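Local coordinates for protein PfkB family carbohydrate kinase (Listeria grayi DSM 20601, PDB 4GM6) that probably phosphorylates a carbohydrate substrate as a PfkB-family kinase, at residues I175-M189 with Y205-A217. Residues are numbered along the deposited sequence; the frame is centred on the assembly and turned at random.
Sequences IREAKRNGIKISFDM and YQQLLPLVDYCSA
Ser186, Phe187 and Asp188 pair in parallel with Tyr214, Cys215 and Ser216, joining two neighbouring strands of a beta-alpha-beta unit in the central sheet of the ribokinase-like fold of PfkB kinases; axes 4.8 Å apart and only 9° from parallel support the assignment. The backbone bonds run alternately between the strands: Phe187 N gives to Tyr214 O, Ser216 N to Phe187 O, and Met189 N to Ser216 O. At the strand entrance Ile185 O accepts twice, from Tyr214 N and Asp213 N, while a water links Lys179 NZ, Leu211 O and Asp213 OD2.

Apolar contacts join this sheet to helix 198-208 and the 3-10 turn that follows it. Phe187, its CG anti to the backbone N (chi1 -171°), turns its ring toward that helix: Leu208 CB lies over one face, toward the rim, and Tyr205 CD1 meets the edge, 3.8 Å from Phe187 CE2. Farther along, Leu211 CD1 reaches Ile175 CG2 at 3.7 Å, bringing in helix 165-180. On the other side of the sheet Ser186 OG bonds to His155 and the Tyr214 ring touches Leu300 of helix 291-304.

Met189, bent at chi2 and chi3, sets CE over the Tyr205 ring as a CH-pi contact, 4.2 Å from its centroid and close to the ring normal, while SD, 4.6 Å from the same centroid, makes the Met-aromatic contact. The same tyrosine donates from OH to Met189 O at 2.7 Å, approaching from 50° out of the carbonyl plane.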
ATOM      1  N   ILE C 175       4.247 -45.410  -5.131  1.00 63.99           N
ATOM      2  CA  ILE C 175       5.293 -45.911  -4.253  1.00 67.54           C
ATOM      3  C   ILE C 175       5.665 -47.371  -4.585  1.00 64.42           C
ATOM      4  O   ILE C 175       6.843 -47.696  -4.623  1.00 75.39           O
ATOM      5  CB  ILE C 175       4.871 -45.818  -2.773  1.00 70.31           C
ATOM      6  CG1 ILE C 175       4.728 -44.353  -2.355  1.00 64.26           C
ATOM      7  CG2 ILE C 175       5.872 -46.559  -1.884  1.00 70.82           C
ATOM      8  CD1 ILE C 175       3.869 -44.138  -1.120  1.00 66.95           C
ATOM      9  N   ARG C 176       4.690 -48.252  -4.792  1.00 72.74           N
ATOM     10  CA  ARG C 176       5.014 -49.641  -5.142  1.00 79.91           C
ATOM     11  C   ARG C 176       5.738 -49.754  -6.467  1.00 86.76           C
ATOM     12  O   ARG C 176       6.728 -50.436  -6.552  1.00 96.92           O
ATOM     13  CB  ARG C 176       3.779 -50.535  -5.121  1.00 99.11           C
ATOM     14  CG  ARG C 176       3.331 -50.926  -3.734  1.00 83.44           C
ATOM     15  CD  ARG C 176       2.130 -51.822  -3.763  1.00 98.45           C
ATOM     16  NE  ARG C 176       1.508 -51.923  -2.458  1.00106.58           N
ATOM     17  CZ  ARG C 176       0.218 -52.132  -2.275  1.00112.38           C
ATOM     18  NH1 ARG C 176      -0.579 -52.252  -3.310  1.00108.36           N
ATOM     19  NH2 ARG C 176      -0.278 -52.203  -1.062  1.00113.72           N
ATOM     20  N   GLU C 177       5.293 -49.035  -7.486  1.00 78.00           N
ATOM     21  CA  GLU C 177       5.995 -49.055  -8.763  1.00 81.46           C
ATOM     22  C   GLU C 177       7.398 -48.497  -8.504  1.00 74.38           C
ATOM     23  O   GLU C 177       8.418 -49.100  -8.869  1.00 81.28           O
ATOM     24  CB  GLU C 177       5.240 -48.214  -9.807  1.00 76.85           C
ATOM     25  CG  GLU C 177       5.971 -48.043 -11.128  1.00 80.29           C
ATOM     26  CD  GLU C 177       5.928 -49.278 -12.035  1.00106.09           C
ATOM     27  OE1 GLU C 177       5.782 -50.426 -11.513  1.00 94.78           O
ATOM     28  OE2 GLU C 177       6.048 -49.096 -13.283  1.00104.57           O
ATOM     29  N   ALA C 178       7.444 -47.331  -7.846  1.00 73.66           N
ATOM     30  CA  ALA C 178       8.741 -46.690  -7.490  1.00 70.64           C
ATOM     31  C   ALA C 178       9.732 -47.724  -6.775  1.00 71.77           C
ATOM     32  O   ALA C 178      10.905 -47.934  -7.241  1.00 79.56           O
ATOM     33  CB  ALA C 178       8.558 -45.417  -6.591  1.00 67.87           C
ATOM     34  N   LYS C 179       9.245 -48.379  -5.710  1.00 77.14           N
ATOM     35  CA  LYS C 179      10.067 -49.324  -4.950  1.00 84.24           C
ATOM     36  C   LYS C 179      10.646 -50.475  -5.815  1.00 99.39           C
ATOM     37  O   LYS C 179      11.807 -50.874  -5.634  1.00 89.18           O
ATOM     38  CB  LYS C 179       9.300 -49.872  -3.748  1.00 83.77           C
ATOM     39  CG  LYS C 179       9.320 -48.934  -2.531  1.00 86.28           C
ATOM     40  CD  LYS C 179       8.412 -49.430  -1.406  1.00 89.98           C
ATOM     41  CE  LYS C 179       8.909 -50.779  -0.851  1.00 97.30           C
ATOM     42  NZ  LYS C 179      10.221 -50.691  -0.122  1.00 86.00           N
ATOM     43  N   ARG C 180       9.839 -50.953  -6.758  1.00 91.48           N
ATOM     44  CA  ARG C 180      10.331 -51.976  -7.713  1.00 97.79           C
ATOM     45  C   ARG C 180      11.531 -51.461  -8.484  1.00107.39           C
ATOM     46  O   ARG C 180      12.493 -52.209  -8.731  1.00 96.26           O
ATOM     47  CB  ARG C 180       9.242 -52.371  -8.705  1.00102.61           C
ATOM     48  CG  ARG C 180       8.145 -53.207  -8.155  1.00114.40           C
ATOM     49  CD  ARG C 180       7.237 -53.734  -9.292  1.00112.53           C
ATOM     50  NE  ARG C 180       5.993 -54.346  -8.789  1.00122.68           N
ATOM     51  CZ  ARG C 180       4.820 -53.682  -8.643  1.00123.00           C
ATOM     52  NH1 ARG C 180       4.717 -52.373  -8.964  1.00 90.23           N
ATOM     53  NH2 ARG C 180       3.743 -54.283  -8.180  1.00110.09           N
ATOM     54  N   ASN C 181      11.468 -50.175  -8.868  1.00 90.95           N
ATOM     55  CA  ASN C 181      12.529 -49.595  -9.678  1.00 97.76           C
ATOM     56  C   ASN C 181      13.740 -49.131  -8.862  1.00102.17           C
ATOM     57  O   ASN C 181      14.653 -48.465  -9.368  1.00102.15           O
ATOM     58  CB  ASN C 181      11.970 -48.447 -10.529  1.00 90.16           C
ATOM     59  CG  ASN C 181      10.925 -48.882 -11.548  1.00 92.89           C
ATOM     60  OD1 ASN C 181      11.219 -49.636 -12.448  1.00 94.92           O
ATOM     61  ND2 ASN C 181       9.686 -48.349 -11.426  1.00115.49           N
ATOM     62  N   GLY C 182      13.726 -49.456  -7.557  1.00 93.39           N
ATOM     63  CA  GLY C 182      14.858 -49.147  -6.678  1.00 90.43           C
ATOM     64  C   GLY C 182      14.884 -47.717  -6.122  1.00105.38           C
ATOM     65  O   GLY C 182      15.913 -47.244  -5.614  1.00 95.29           O
ATOM     66  N   ILE C 183      13.749 -47.033  -6.211  1.00 80.50           N
ATOM     67  CA  ILE C 183      13.662 -45.648  -5.740  1.00 81.27           C
ATOM     68  C   ILE C 183      13.359 -45.539  -4.250  1.00 77.42           C
ATOM     69  O   ILE C 183      12.549 -46.328  -3.723  1.00 75.53           O
ATOM     70  CB  ILE C 183      12.584 -44.872  -6.505  1.00 72.60           C
ATOM     71  CG1 ILE C 183      13.033 -44.698  -7.947  1.00 72.82           C
ATOM     72  CG2 ILE C 183      12.296 -43.500  -5.826  1.00 74.09           C
ATOM     73  CD1 ILE C 183      11.922 -44.280  -8.848  1.00 77.77           C
ATOM     74  N   LYS C 184      14.045 -44.571  -3.565  1.00 75.31           N
ATOM     75  CA  LYS C 184      13.817 -44.349  -2.144  1.00 74.67           C
ATOM     76  C   LYS C 184      12.472 -43.671  -1.907  1.00 73.31           C
ATOM     77  O   LYS C 184      11.987 -42.903  -2.749  1.00 62.95           O
ATOM     78  CB  LYS C 184      14.958 -43.518  -1.557  1.00 69.65           C
ATOM     79  CG  LYS C 184      16.308 -44.198  -1.722  1.00 74.26           C
ATOM     80  CD  LYS C 184      16.270 -45.587  -1.083  1.00 71.30           C
ATOM     81  CE  LYS C 184      17.673 -46.069  -0.749  1.00 79.48           C
ATOM     82  NZ  LYS C 184      17.592 -47.266   0.130  1.00 80.65           N
ATOM     83  N   ILE C 185      11.862 -43.964  -0.763  1.00 74.91           N
ATOM     84  CA  ILE C 185      10.553 -43.404  -0.443  1.00 66.60           C
ATOM     85  C   ILE C 185      10.626 -42.432   0.737  1.00 59.80           C
ATOM     86  O   ILE C 185      11.010 -42.807   1.848  1.00 63.45           O
ATOM     87  CB  ILE C 185       9.530 -44.528  -0.179  1.00 72.46           C
ATOM     88  CG1 ILE C 185       9.553 -45.529  -1.358  1.00 73.26           C
ATOM     89  CG2 ILE C 185       8.127 -43.954   0.021  1.00 60.19           C
ATOM     90  CD1 ILE C 185       9.373 -44.917  -2.715  1.00 63.43           C
ATOM     91  N   SER C 186      10.273 -41.182   0.472  1.00 56.47           N
ATOM     92  CA  SER C 186      10.205 -40.139   1.494  1.00 53.23           C
ATOM     93  C   SER C 186       8.755 -39.847   1.828  1.00 53.66           C
ATOM     94  O   SER C 186       7.956 -39.515   0.946  1.00 47.45           O
ATOM     95  CB  SER C 186      10.860 -38.852   0.998  1.00 57.83           C
ATOM     96  OG  SER C 186      10.566 -37.768   1.872  1.00 50.05           O
ATOM     97  N   PHE C 187       8.420 -39.956   3.107  1.00 55.87           N
ATOM     98  CA  PHE C 187       7.050 -39.727   3.551  1.00 53.00           C
ATOM     99  C   PHE C 187       7.004 -38.732   4.699  1.00 54.61           C
ATOM    100  O   PHE C 187       7.785 -38.811   5.649  1.00 62.53           O
ATOM    101  CB  PHE C 187       6.386 -41.059   3.952  1.00 61.32           C
ATOM    102  CG  PHE C 187       4.911 -40.941   4.221  1.00 53.58           C
ATOM    103  CD1 PHE C 187       4.046 -40.594   3.168  1.00 52.16           C
ATOM    104  CD2 PHE C 187       4.385 -41.147   5.508  1.00 55.02           C
ATOM    105  CE1 PHE C 187       2.687 -40.487   3.403  1.00 55.99           C
ATOM    106  CE2 PHE C 187       3.027 -41.046   5.746  1.00 65.22           C
ATOM    107  CZ  PHE C 187       2.177 -40.715   4.707  1.00 65.81           C
ATOM    108  N   ASP C 188       6.090 -37.776   4.583  1.00 56.89           N
ATOM    109  CA  ASP C 188       5.892 -36.764   5.591  1.00 44.93           C
ATOM    110  C   ASP C 188       4.519 -37.025   6.231  1.00 45.68           C
ATOM    111  O   ASP C 188       3.489 -36.795   5.590  1.00 50.73           O
ATOM    112  CB  ASP C 188       5.927 -35.400   4.886  1.00 53.78           C
ATOM    113  CG  ASP C 188       5.638 -34.243   5.812  1.00 49.98           C
ATOM    114  OD1 ASP C 188       5.558 -34.462   7.042  1.00 52.67           O
ATOM    115  OD2 ASP C 188       5.487 -33.105   5.295  1.00 58.66           O
ATOM    116  N   MET C 189       4.496 -37.511   7.478  1.00 48.15           N
ATOM    117  CA  MET C 189       3.227 -37.826   8.156  1.00 48.42           C
ATOM    118  C   MET C 189       2.211 -36.688   7.985  1.00 55.97           C
ATOM    119  O   MET C 189       1.094 -36.902   7.518  1.00 59.61           O
ATOM    120  CB  MET C 189       3.452 -38.045   9.652  1.00 54.15           C
ATOM    121  CG  MET C 189       4.451 -39.138   9.984  1.00 73.98           C
ATOM    122  SD  MET C 189       3.738 -40.785   9.840  1.00 70.42           S
ATOM    123  CE  MET C 189       2.739 -40.898  11.326  1.00 68.50           C
ATOM    124  N   TYR C 205      -2.184 -44.547   7.521  1.00 72.85           N
ATOM    125  CA  TYR C 205      -0.759 -44.567   7.846  1.00 81.00           C
ATOM    126  C   TYR C 205      -0.220 -46.008   7.931  1.00 77.16           C
ATOM    127  O   TYR C 205       0.910 -46.290   7.511  1.00 76.72           O
ATOM    128  CB  TYR C 205      -0.485 -43.794   9.149  1.00 64.01           C
ATOM    129  CG  TYR C 205      -0.624 -42.287   9.034  1.00 62.22           C
ATOM    130  CD1 TYR C 205      -0.062 -41.598   7.965  1.00 65.13           C
ATOM    131  CD2 TYR C 205      -1.290 -41.546  10.010  1.00 58.69           C
ATOM    132  CE1 TYR C 205      -0.179 -40.223   7.855  1.00 57.78           C
ATOM    133  CE2 TYR C 205      -1.406 -40.163   9.905  1.00 55.45           C
ATOM    134  CZ  TYR C 205      -0.850 -39.510   8.824  1.00 53.86           C
ATOM    135  OH  TYR C 205      -0.947 -38.132   8.707  1.00 59.54           O
ATOM    136  N   GLN C 206      -1.025 -46.929   8.454  1.00 70.89           N
ATOM    137  CA  GLN C 206      -0.565 -48.312   8.587  1.00 80.84           C
ATOM    138  C   GLN C 206      -0.296 -48.973   7.235  1.00 80.85           C
ATOM    139  O   GLN C 206       0.498 -49.941   7.167  1.00 79.52           O
ATOM    140  CB  GLN C 206      -1.532 -49.148   9.427  1.00 81.50           C
ATOM    141  CG  GLN C 206      -1.505 -48.774  10.904  1.00 90.04           C
ATOM    142  CD  GLN C 206      -2.426 -49.646  11.736  1.00107.66           C
ATOM    143  OE1 GLN C 206      -3.552 -49.940  11.330  1.00128.38           O
ATOM    144  NE2 GLN C 206      -1.951 -50.064  12.910  1.00 92.25           N
ATOM    145  N   GLN C 207      -0.926 -48.422   6.152  1.00 77.72           N
ATOM    146  CA  GLN C 207      -0.662 -48.924   4.814  1.00 85.97           C
ATOM    147  C   GLN C 207       0.624 -48.324   4.232  1.00 74.30           C
ATOM    148  O   GLN C 207       1.367 -49.000   3.538  1.00 84.79           O
ATOM    149  CB  GLN C 207      -1.831 -48.610   3.855  1.00 82.47           C
ATOM    150  CG  GLN C 207      -3.200 -49.071   4.373  1.00118.63           C
ATOM    151  CD  GLN C 207      -4.320 -48.641   3.451  1.00108.25           C
ATOM    152  OE1 GLN C 207      -4.205 -48.745   2.229  1.00102.16           O
ATOM    153  NE2 GLN C 207      -5.407 -48.149   4.032  1.00 94.99           N
ATOM    154  N   LEU C 208       0.881 -47.049   4.516  1.00 66.97           N
ATOM    155  CA  LEU C 208       2.049 -46.327   3.961  1.00 64.68           C
ATOM    156  C   LEU C 208       3.362 -46.682   4.626  1.00 72.79           C
ATOM    157  O   LEU C 208       4.309 -47.009   3.940  1.00 72.80           O
ATOM    158  CB  LEU C 208       1.872 -44.807   4.043  1.00 73.77           C
ATOM    159  CG  LEU C 208       0.830 -44.274   3.118  1.00 90.50           C
ATOM    160  CD1 LEU C 208       1.437 -43.997   1.750  1.00 79.08           C
ATOM    161  CD2 LEU C 208      -0.423 -45.206   2.996  1.00 72.65           C
ATOM    162  N   LEU C 209       3.407 -46.626   5.961  1.00 67.97           N
ATOM    163  CA  LEU C 209       4.676 -46.770   6.723  1.00 80.83           C
ATOM    164  C   LEU C 209       5.572 -47.988   6.396  1.00 85.38           C
ATOM    165  O   LEU C 209       6.788 -47.841   6.254  1.00 81.76           O
ATOM    166  CB  LEU C 209       4.433 -46.723   8.247  1.00 85.32           C
ATOM    167  CG  LEU C 209       3.886 -45.375   8.743  1.00 75.94           C
ATOM    168  CD1 LEU C 209       3.578 -45.450  10.233  1.00 79.30           C
ATOM    169  CD2 LEU C 209       4.853 -44.233   8.449  1.00 69.51           C
ATOM    170  N   PRO C 210       4.984 -49.178   6.288  1.00 76.82           N
ATOM    171  CA  PRO C 210       5.815 -50.376   5.911  1.00 77.74           C
ATOM    172  C   PRO C 210       6.579 -50.157   4.602  1.00 74.85           C
ATOM    173  O   PRO C 210       7.525 -50.903   4.282  1.00 78.68           O
ATOM    174  CB  PRO C 210       4.772 -51.439   5.730  1.00 78.98           C
ATOM    175  CG  PRO C 210       3.623 -51.008   6.602  1.00 79.56           C
ATOM    176  CD  PRO C 210       3.577 -49.492   6.583  1.00 72.94           C
ATOM    177  N   LEU C 211       6.169 -49.119   3.871  1.00 76.14           N
ATOM    178  CA  LEU C 211       6.700 -48.808   2.544  1.00 80.01           C
ATOM    179  C   LEU C 211       7.688 -47.645   2.487  1.00 71.09           C
ATOM    180  O   LEU C 211       8.139 -47.271   1.393  1.00 76.95           O
ATOM    181  CB  LEU C 211       5.540 -48.448   1.601  1.00 68.24           C
ATOM    182  CG  LEU C 211       4.610 -49.569   1.178  1.00 70.81           C
ATOM    183  CD1 LEU C 211       3.827 -49.107  -0.050  1.00 74.32           C
ATOM    184  CD2 LEU C 211       5.416 -50.843   0.881  1.00 71.60           C
ATOM    185  N   VAL C 212       8.008 -47.047   3.648  1.00 70.09           N
ATOM    186  CA  VAL C 212       8.816 -45.811   3.679  1.00 63.82           C
ATOM    187  C   VAL C 212      10.311 -45.991   4.056  1.00 70.53           C
ATOM    188  O   VAL C 212      10.671 -46.845   4.878  1.00 69.83           O
ATOM    189  CB  VAL C 212       8.174 -44.767   4.615  1.00 61.56           C
ATOM    190  CG1 VAL C 212       9.088 -43.552   4.766  1.00 62.01           C
ATOM    191  CG2 VAL C 212       6.788 -44.355   4.097  1.00 61.37           C
ATOM    192  N   ASP C 213      11.172 -45.176   3.448  1.00 68.77           N
ATOM    193  CA  ASP C 213      12.616 -45.191   3.740  1.00 71.66           C
ATOM    194  C   ASP C 213      13.008 -44.062   4.682  1.00 66.84           C
ATOM    195  O   ASP C 213      13.778 -44.257   5.634  1.00 66.91           O
ATOM    196  CB  ASP C 213      13.411 -45.031   2.450  1.00 64.54           C
ATOM    197  CG  ASP C 213      13.194 -46.175   1.506  1.00 70.58           C
ATOM    198  OD1 ASP C 213      13.556 -47.303   1.875  1.00 69.17           O
ATOM    199  OD2 ASP C 213      12.651 -45.949   0.407  1.00 79.75           O
ATOM    200  N   TYR C 214      12.480 -42.880   4.390  1.00 63.91           N
ATOM    201  CA  TYR C 214      12.755 -41.681   5.168  1.00 60.82           C
ATOM    202  C   TYR C 214      11.430 -41.119   5.641  1.00 60.71           C
ATOM    203  O   TYR C 214      10.598 -40.701   4.821  1.00 54.54           O
ATOM    204  CB  TYR C 214      13.451 -40.637   4.301  1.00 60.19           C
ATOM    205  CG  TYR C 214      14.575 -41.167   3.433  1.00 62.82           C
ATOM    206  CD1 TYR C 214      15.548 -42.022   3.950  1.00 70.34           C
ATOM    207  CD2 TYR C 214      14.673 -40.784   2.096  1.00 64.31           C
ATOM    208  CE1 TYR C 214      16.577 -42.497   3.149  1.00 69.83           C
ATOM    209  CE2 TYR C 214      15.697 -41.243   1.294  1.00 59.00           C
ATOM    210  CZ  TYR C 214      16.646 -42.097   1.821  1.00 69.04           C
ATOM    211  OH  TYR C 214      17.660 -42.542   1.008  1.00 67.25           O
ATOM    212  N   CYS C 215      11.231 -41.103   6.960  1.00 57.73           N
ATOM    213  CA  CYS C 215       9.957 -40.657   7.525  1.00 55.24           C
ATOM    214  C   CYS C 215      10.080 -39.379   8.342  1.00 52.84           C
ATOM    215  O   CYS C 215      10.867 -39.314   9.280  1.00 51.44           O
ATOM    216  CB  CYS C 215       9.354 -41.760   8.410  1.00 58.38           C
ATOM    217  SG  CYS C 215       7.667 -41.414   8.995  1.00 61.19           S
ATOM    218  N   SER C 216       9.290 -38.363   7.996  1.00 55.78           N
ATOM    219  CA  SER C 216       9.169 -37.213   8.864  1.00 49.89           C
ATOM    220  C   SER C 216       8.100 -37.461   9.923  1.00 51.86           C
ATOM    221  O   SER C 216       6.901 -37.398   9.638  1.00 49.49           O
ATOM    222  CB  SER C 216       8.856 -35.944   8.082  1.00 56.10           C
ATOM    223  OG  SER C 216       8.846 -34.856   8.978  1.00 47.92           O
ATOM    224  N   ALA C 217       8.538 -37.775  11.140  1.00 52.91           N
ATOM    225  CA  ALA C 217       7.601 -38.089  12.213  1.00 55.25           C
ATOM    226  C   ALA C 217       8.122 -37.585  13.548  1.00 63.51           C
ATOM    227  O   ALA C 217       9.311 -37.732  13.853  1.00 52.85           O
ATOM    228  CB  ALA C 217       7.320 -39.591  12.269  1.00 54.62           C
TER
HETATM  229  O   HOH W   1      10.528 -48.121   0.626  1.00 55.78           O